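PDB 4EWF: beta-lactamase from Sphaerobacter thermophilus, which probably hydrolyses the amide bond of beta-lactams to give substituted beta-amino acids, as a member of the class A beta-lactamase family. Local coordinates for residues S136-M148 and P158-A170. Sequence-based numbering, arbitrary orientation.
Sequences SLGMRDSNLSRKM and PENWATPDDYALA
The chain 142-146, extended as far as Leu144, runs antiparallel to 159-162, CA atoms of Ser142 and Ala162 4.5 Å apart, yet Asn143 N to Trp161 O, at 3.3 Å, is the one backbone-to-backbone hydrogen bond between them; side-chain amides make most of the others. Asn160 faces Ser145 and Arg146. Its OD1 takes two amides, Ser145 N at 2.7 Å in a nearly straight bond and Arg146 N on a lone pair in the carbonyl plane, while ND2 gives a hydrogen to Arg146 O at 3.0 Å. Three bonds thus fix the rotation of this buried amide, with Leu144 CD1 and Met148 CE packed against it. Asn143 answers from 136-148: with chi1 at 68°, CG sits between backbone N and carbonyl carbon, and the amide bridges the backbone on both sides of Asn160, OD1 receiving Trp161 N from above its carbonyl plane and ND2 reaching Glu159 O at 3.1 Å.

At the start of helix 164-175, Asp166 OD2 uses its syn lone pair for Asp141 N and its anti one for Ser142 OG, both at 2.8 Å, tying down the type I turn 139-142. Thr163 is the N-cap, its OG1 accepting from Asp166 N; a water accepts from that hydroxyl and donates to Asp141 OD2 and Asp166 OD1, probably easing the carboxylates' repulsion. Selenomethionine Met139 bends at chi3 (66°) to lay CE over a face of Tyr167, a CH-pi contact 3.8 Å from the ring centroid. At the other end Met148 touches Lys55 of a probable SxxK motif, at the edge of the likely active site; the pinching of 146 against 160 is consistent with the neck of the class A omega loop.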
# COMPACT_ATOMS: atom_id res chain seq x y z
N SER A 136 2.10 7.46 15.46
CA SER A 136 1.13 6.85 16.38
C SER A 136 0.97 5.36 16.09
O SER A 136 0.51 4.60 16.94
CB SER A 136 -0.23 7.53 16.28
OG SER A 136 -0.90 7.08 15.11
N LEU A 137 1.35 4.93 14.89
CA LEU A 137 1.24 3.51 14.55
C LEU A 137 2.54 2.74 14.81
O LEU A 137 2.63 1.55 14.49
CB LEU A 137 0.81 3.33 13.09
CG LEU A 137 -0.63 3.77 12.79
CD1 LEU A 137 -0.99 3.46 11.35
CD2 LEU A 137 -1.59 3.08 13.76
N GLY A 138 3.52 3.41 15.38
CA GLY A 138 4.80 2.79 15.67
C GLY A 138 5.66 2.58 14.43
O GLY A 138 6.59 1.76 14.45
N MSE A 139 5.37 3.30 13.36
CA MSE A 139 6.16 3.21 12.13
C MSE A 139 7.39 4.12 12.19
O MSE A 139 7.40 5.22 11.62
CB MSE A 139 5.29 3.56 10.91
CG MSE A 139 4.08 2.64 10.75
SE MSE A 139 2.73 3.31 9.51
CE MSE A 139 3.70 3.27 7.84
N ARG A 140 8.44 3.65 12.86
CA ARG A 140 9.59 4.50 13.20
C ARG A 140 10.49 4.94 12.04
O ARG A 140 11.27 5.88 12.19
CB ARG A 140 10.47 3.81 14.26
CG ARG A 140 9.80 3.61 15.60
CD ARG A 140 9.11 4.88 16.06
NE ARG A 140 9.04 4.98 17.52
CZ ARG A 140 9.96 5.58 18.27
NH1 ARG A 140 11.03 6.14 17.71
NH2 ARG A 140 9.81 5.62 19.59
N ASP A 141 10.40 4.26 10.90
CA ASP A 141 11.34 4.54 9.80
C ASP A 141 10.65 4.99 8.51
O ASP A 141 11.24 4.93 7.43
CB ASP A 141 12.16 3.29 9.50
CG ASP A 141 13.00 2.87 10.70
OD1 ASP A 141 13.83 3.69 11.14
OD2 ASP A 141 12.80 1.73 11.19
N SER A 142 9.40 5.42 8.63
CA SER A 142 8.63 5.83 7.46
C SER A 142 8.20 7.29 7.57
O SER A 142 8.14 7.84 8.67
CB SER A 142 7.40 4.94 7.31
OG SER A 142 7.79 3.58 7.15
N ASN A 143 7.85 7.91 6.44
CA ASN A 143 7.46 9.32 6.48
C ASN A 143 6.75 9.73 5.20
O ASN A 143 6.86 9.06 4.16
CB ASN A 143 8.71 10.19 6.66
CG ASN A 143 9.62 10.16 5.41
OD1 ASN A 143 10.22 9.13 5.10
ND2 ASN A 143 9.70 11.29 4.69
N LEU A 144 6.01 10.83 5.28
CA LEU A 144 5.54 11.55 4.11
C LEU A 144 6.10 12.97 4.18
O LEU A 144 5.77 13.73 5.08
CB LEU A 144 4.01 11.59 4.06
CG LEU A 144 3.45 12.46 2.94
CD1 LEU A 144 3.79 11.82 1.61
CD2 LEU A 144 1.95 12.64 3.08
N SER A 145 6.98 13.31 3.25
CA SER A 145 7.63 14.61 3.27
C SER A 145 7.58 15.27 1.90
O SER A 145 7.97 16.42 1.74
CB SER A 145 9.09 14.47 3.74
OG SER A 145 9.14 13.98 5.08
N ARG A 146 7.07 14.54 0.91
CA ARG A 146 7.11 14.98 -0.49
C ARG A 146 5.79 14.66 -1.22
O ARG A 146 5.34 13.50 -1.21
CB ARG A 146 8.29 14.29 -1.19
CG ARG A 146 8.43 14.48 -2.70
CD ARG A 146 9.65 13.68 -3.20
NE ARG A 146 9.61 13.34 -4.62
CZ ARG A 146 10.24 14.03 -5.57
NH1 ARG A 146 10.95 15.10 -5.24
NH2 ARG A 146 10.15 13.65 -6.83
N LYS A 147 5.17 15.67 -1.84
CA LYS A 147 3.95 15.45 -2.62
C LYS A 147 4.26 14.54 -3.80
O LYS A 147 5.44 14.29 -4.11
CB LYS A 147 3.41 16.79 -3.16
CG LYS A 147 2.55 17.58 -2.17
CD LYS A 147 1.94 18.80 -2.85
CE LYS A 147 0.88 19.49 -2.00
NZ LYS A 147 0.48 20.81 -2.61
N MSE A 148 3.22 14.06 -4.45
CA MSE A 148 3.40 13.14 -5.57
C MSE A 148 3.85 13.90 -6.81
O MSE A 148 3.26 14.93 -7.15
CB MSE A 148 2.11 12.38 -5.85
CG MSE A 148 1.59 11.63 -4.66
SE MSE A 148 2.84 10.28 -3.97
CE MSE A 148 3.13 11.06 -2.22
N PRO A 158 14.03 15.72 -0.36
CA PRO A 158 13.35 14.87 0.62
C PRO A 158 12.57 13.75 -0.05
O PRO A 158 11.80 14.00 -0.96
CB PRO A 158 12.37 15.83 1.31
CG PRO A 158 12.99 17.18 1.13
CD PRO A 158 13.68 17.15 -0.20
N GLU A 159 12.77 12.52 0.40
CA GLU A 159 12.08 11.38 -0.16
C GLU A 159 11.12 10.82 0.88
O GLU A 159 11.28 11.06 2.09
CB GLU A 159 13.10 10.32 -0.61
CG GLU A 159 12.51 9.05 -1.25
CD GLU A 159 11.69 9.33 -2.51
OE1 GLU A 159 10.51 9.72 -2.39
OE2 GLU A 159 12.23 9.15 -3.62
N ASN A 160 10.11 10.09 0.40
CA ASN A 160 9.19 9.35 1.25
C ASN A 160 9.72 7.92 1.41
O ASN A 160 9.69 7.14 0.45
CB ASN A 160 7.79 9.30 0.64
CG ASN A 160 7.21 10.68 0.39
OD1 ASN A 160 7.45 11.61 1.15
ND2 ASN A 160 6.46 10.81 -0.70
N TRP A 161 10.19 7.58 2.61
CA TRP A 161 10.82 6.29 2.88
C TRP A 161 9.83 5.34 3.54
O TRP A 161 8.92 5.76 4.24
CB TRP A 161 12.06 6.47 3.78
CG TRP A 161 13.11 7.33 3.14
CD1 TRP A 161 13.46 8.61 3.48
CD2 TRP A 161 13.91 6.99 1.99
NE1 TRP A 161 14.44 9.08 2.63
CE2 TRP A 161 14.73 8.11 1.70
CE3 TRP A 161 14.01 5.85 1.18
CZ2 TRP A 161 15.65 8.12 0.64
CZ3 TRP A 161 14.92 5.86 0.12
CH2 TRP A 161 15.74 6.99 -0.14
N ALA A 162 10.01 4.04 3.31
CA ALA A 162 9.21 3.01 3.95
C ALA A 162 10.09 1.85 4.38
O ALA A 162 11.18 1.66 3.83
CB ALA A 162 8.17 2.50 2.97
N THR A 163 9.61 1.06 5.33
CA THR A 163 10.19 -0.27 5.52
C THR A 163 9.06 -1.27 5.46
O THR A 163 7.92 -0.94 5.78
CB THR A 163 10.93 -0.44 6.88
OG1 THR A 163 9.98 -0.42 7.95
CG2 THR A 163 11.95 0.66 7.08
N PRO A 164 9.36 -2.51 5.04
CA PRO A 164 8.31 -3.54 5.04
C PRO A 164 7.72 -3.72 6.45
O PRO A 164 6.49 -3.79 6.59
CB PRO A 164 9.06 -4.81 4.58
CG PRO A 164 10.29 -4.29 3.83
CD PRO A 164 10.67 -3.02 4.57
N ASP A 165 8.57 -3.74 7.48
CA ASP A 165 8.09 -3.84 8.87
C ASP A 165 7.04 -2.78 9.19
O ASP A 165 5.99 -3.09 9.78
CB ASP A 165 9.24 -3.67 9.88
CG ASP A 165 10.09 -4.92 10.04
OD1 ASP A 165 9.72 -5.99 9.51
OD2 ASP A 165 11.14 -4.82 10.70
N ASP A 166 7.34 -1.53 8.86
CA ASP A 166 6.43 -0.43 9.15
C ASP A 166 5.09 -0.58 8.43
O ASP A 166 4.04 -0.32 9.00
CB ASP A 166 7.06 0.91 8.76
CG ASP A 166 8.10 1.40 9.77
OD1 ASP A 166 8.38 0.66 10.75
OD2 ASP A 166 8.64 2.52 9.58
N TYR A 167 5.13 -0.98 7.17
CA TYR A 167 3.90 -1.08 6.39
C TYR A 167 3.05 -2.29 6.78
O TYR A 167 1.83 -2.27 6.64
CB TYR A 167 4.16 -0.94 4.88
CG TYR A 167 4.17 0.54 4.55
CD1 TYR A 167 3.05 1.15 4.04
CD2 TYR A 167 5.28 1.34 4.87
CE1 TYR A 167 3.01 2.51 3.79
CE2 TYR A 167 5.25 2.72 4.64
CZ TYR A 167 4.10 3.29 4.10
OH TYR A 167 4.03 4.65 3.83
N ALA A 168 3.70 -3.32 7.32
CA ALA A 168 2.94 -4.43 7.88
C ALA A 168 2.19 -3.95 9.14
O ALA A 168 1.02 -4.28 9.33
CB ALA A 168 3.84 -5.63 8.18
N LEU A 169 2.84 -3.13 9.97
CA LEU A 169 2.14 -2.58 11.14
C LEU A 169 0.91 -1.79 10.70
O LEU A 169 -0.14 -1.84 11.34
CB LEU A 169 3.04 -1.66 11.97
CG LEU A 169 4.27 -2.30 12.62
CD1 LEU A 169 5.15 -1.22 13.24
CD2 LEU A 169 3.83 -3.35 13.66
N ALA A 170 1.05 -1.05 9.61
CA ALA A 170 -0.05 -0.21 9.13
C ALA A 170 -1.26 -1.06 8.77
O ALA A 170 -2.39 -0.75 9.15
CB ALA A 170 0.39 0.63 7.92
O HOH W 1 11.26 -0.37 10.32
O HOH W 2 6.30 6.28 3.93